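Alpha,alpha-trehalose-phosphate synthase (UDP-forming) (Burkholderia xenovorans, PDB 5HXA) belongs to glycosyltransferase family 20 and has the GT-B fold, in which two Rossmann-like domains face each other across a cleft. Local coordinates at residues 91-96 and 138-143. Residues are numbered along the deposited sequence; the frame is centred on the assembly and turned at random.
Sequences ATLWPT and HDYHLL
In the N-terminal Rossmann-like domain of this GT-B protein, Leu93 and Trp94, on the last turns of helix 78-97, pack against Tyr140 and Leu143 in the loop after strand 134-138. Leu93 and Trp94 approach the Tyr140 ring from the same side, Leu93 near CD2 and Trp94 near CE1 and CZ. Tyr140 CG lies between its own backbone N and carbonyl carbon (chi1 56°), which turns the ring toward the helix. There it meets the indole obliquely: the Trp94 six-membered ring and the Tyr140 ring have centroids 5.8 Å apart and planes at 57°, with Tyr140 CE1 in the indole plane at its edge. Trp94 CE3 comes 3.7 Å from Tyr140 CZ; the broad indole offers an apolar edge, while its NE1 is hydrogen-bonded elsewhere. A tyrosine suits this place because its ring packs as a hydrocarbon while the OH, 3.4 Å from Trp94 CE3, is hydrogen-bonded to Asn90 OD1 one turn back on the same helix. Farther along the ring, Leu93 CB lies 4.2 Å from Tyr140 CD2. Leu93 CD1 meets Leu143 CD1 tip to tip at 3.9 Å, as suits two buried leucines. The same methyl rests 3.3 Å from Tyr140 O, a carbonyl satisfied by Tyr114 OH. Helix 108-126 thus joins the contact through Tyr114, which also touches Leu93, while Asp139 OD1 accepts a bond from His163 N beyond the neighbouring parallel strand 158-161.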
loop_
_atom_site.group_PDB
_atom_site.type_symbol
_atom_site.label_atom_id
_atom_site.label_comp_id
_atom_site.label_asym_id
_atom_site.label_seq_id
_atom_site.Cartn_x
_atom_site.Cartn_y
_atom_site.Cartn_z
ATOM N N ALA A 91 6.045 -14.331 -5.980
ATOM C CA ALA A 91 6.647 -13.073 -6.399
ATOM C C ALA A 91 5.625 -12.022 -6.814
ATOM O O ALA A 91 5.999 -10.859 -6.990
ATOM C CB ALA A 91 7.641 -13.312 -7.547
ATOM N N THR A 92 4.349 -12.392 -6.976
ATOM C CA THR A 92 3.306 -11.418 -7.296
ATOM C C THR A 92 2.261 -11.341 -6.194
ATOM O O THR A 92 2.096 -10.279 -5.587
ATOM C CB THR A 92 2.634 -11.742 -8.636
ATOM O OG1 THR A 92 3.631 -11.855 -9.659
ATOM C CG2 THR A 92 1.630 -10.633 -9.025
ATOM N N LEU A 93 1.563 -12.441 -5.901
ATOM C CA LEU A 93 0.458 -12.379 -4.948
ATOM C C LEU A 93 0.953 -12.106 -3.531
ATOM O O LEU A 93 0.428 -11.220 -2.842
ATOM C CB LEU A 93 -0.359 -13.679 -4.989
ATOM C CG LEU A 93 -1.099 -13.989 -6.296
ATOM C CD1 LEU A 93 -1.870 -15.313 -6.194
ATOM C CD2 LEU A 93 -2.030 -12.844 -6.693
ATOM N N TRP A 94 1.957 -12.863 -3.073
ATOM C CA TRP A 94 2.409 -12.717 -1.690
ATOM C C TRP A 94 2.818 -11.286 -1.352
ATOM O O TRP A 94 2.280 -10.734 -0.376
ATOM C CB TRP A 94 3.545 -13.706 -1.386
ATOM C CG TRP A 94 4.109 -13.474 0.004
ATOM C CD1 TRP A 94 5.068 -12.553 0.379
ATOM C CD2 TRP A 94 3.719 -14.150 1.195
ATOM N NE1 TRP A 94 5.293 -12.634 1.734
ATOM C CE2 TRP A 94 4.484 -13.609 2.258
ATOM C CE3 TRP A 94 2.806 -15.172 1.470
ATOM C CZ2 TRP A 94 4.357 -14.056 3.568
ATOM C CZ3 TRP A 94 2.682 -15.618 2.780
ATOM C CH2 TRP A 94 3.455 -15.061 3.811
ATOM N N PRO A 95 3.731 -10.627 -2.081
ATOM C CA PRO A 95 4.082 -9.250 -1.683
ATOM C C PRO A 95 2.916 -8.276 -1.775
ATOM O O PRO A 95 2.739 -7.444 -0.876
ATOM C CB PRO A 95 5.225 -8.878 -2.645
ATOM C CG PRO A 95 5.101 -9.820 -3.788
ATOM C CD PRO A 95 4.566 -11.100 -3.204
ATOM N N THR A 96 2.100 -8.356 -2.830
ATOM C CA THR A 96 0.976 -7.427 -2.959
ATOM C C THR A 96 -0.071 -7.634 -1.864
ATOM O O THR A 96 -0.584 -6.661 -1.291
ATOM C CB THR A 96 0.334 -7.572 -4.340
ATOM O OG1 THR A 96 1.321 -7.317 -5.340
ATOM C CG2 THR A 96 -0.797 -6.552 -4.514
ATOM N N HIS A 138 -7.240 -24.354 0.094
ATOM C CA HIS A 138 -6.520 -23.464 1.005
ATOM C C HIS A 138 -5.500 -22.598 0.276
ATOM O O HIS A 138 -4.604 -23.116 -0.402
ATOM C CB HIS A 138 -5.837 -24.272 2.106
ATOM C CG HIS A 138 -6.806 -24.821 3.097
ATOM N ND1 HIS A 138 -7.135 -24.151 4.255
ATOM C CD2 HIS A 138 -7.577 -25.934 3.067
ATOM C CE1 HIS A 138 -8.047 -24.844 4.912
ATOM N NE2 HIS A 138 -8.334 -25.929 4.212
ATOM N N ASP A 139 -5.667 -21.280 0.413
ATOM C CA ASP A 139 -4.647 -20.235 0.263
ATOM C C ASP A 139 -4.344 -19.809 -1.173
ATOM O O ASP A 139 -4.803 -20.430 -2.143
ATOM C CB ASP A 139 -3.339 -20.641 0.961
ATOM C CG ASP A 139 -2.808 -19.536 1.882
ATOM O OD1 ASP A 139 -3.406 -18.430 1.910
ATOM O OD2 ASP A 139 -1.792 -19.762 2.566
ATOM N N TYR A 140 -3.503 -18.769 -1.289
ATOM C CA TYR A 140 -3.424 -17.901 -2.461
ATOM C C TYR A 140 -2.861 -18.593 -3.696
ATOM O O TYR A 140 -3.038 -18.084 -4.808
ATOM C CB TYR A 140 -2.573 -16.657 -2.109
ATOM C CG TYR A 140 -1.189 -17.021 -1.603
ATOM C CD1 TYR A 140 -0.978 -17.353 -0.266
ATOM C CD2 TYR A 140 -0.099 -17.067 -2.471
ATOM C CE1 TYR A 140 0.293 -17.716 0.198
ATOM C CE2 TYR A 140 1.179 -17.420 -2.014
ATOM C CZ TYR A 140 1.361 -17.746 -0.683
ATOM O OH TYR A 140 2.609 -18.098 -0.238
ATOM N N HIS A 141 -2.192 -19.735 -3.544
ATOM C CA HIS A 141 -1.736 -20.471 -4.719
ATOM C C HIS A 141 -2.894 -20.971 -5.575
ATOM O O HIS A 141 -2.689 -21.266 -6.758
ATOM C CB HIS A 141 -0.880 -21.673 -4.304
ATOM C CG HIS A 141 0.071 -21.393 -3.180
ATOM N ND1 HIS A 141 -0.323 -21.384 -1.858
ATOM C CD2 HIS A 141 1.400 -21.128 -3.180
ATOM C CE1 HIS A 141 0.722 -21.121 -1.092
ATOM N NE2 HIS A 141 1.780 -20.964 -1.869
ATOM N N LEU A 142 -4.100 -21.070 -5.003
ATOM C CA LEU A 142 -5.209 -21.811 -5.591
ATOM C C LEU A 142 -6.455 -20.941 -5.785
ATOM O O LEU A 142 -7.578 -21.450 -5.792
ATOM C CB LEU A 142 -5.525 -23.033 -4.720
ATOM C CG LEU A 142 -4.340 -24.013 -4.589
ATOM C CD1 LEU A 142 -4.562 -25.064 -3.504
ATOM C CD2 LEU A 142 -4.071 -24.688 -5.936
ATOM N N LEU A 143 -6.279 -19.627 -5.939
ATOM C CA LEU A 143 -7.421 -18.752 -6.195
ATOM C C LEU A 143 -8.333 -19.223 -7.329
ATOM O O LEU A 143 -9.562 -19.156 -7.153
ATOM C CB LEU A 143 -6.937 -17.318 -6.482
ATOM C CG LEU A 143 -6.202 -16.604 -5.352
ATOM C CD1 LEU A 143 -5.706 -15.241 -5.832
ATOM C CD2 LEU A 143 -7.099 -16.456 -4.132
#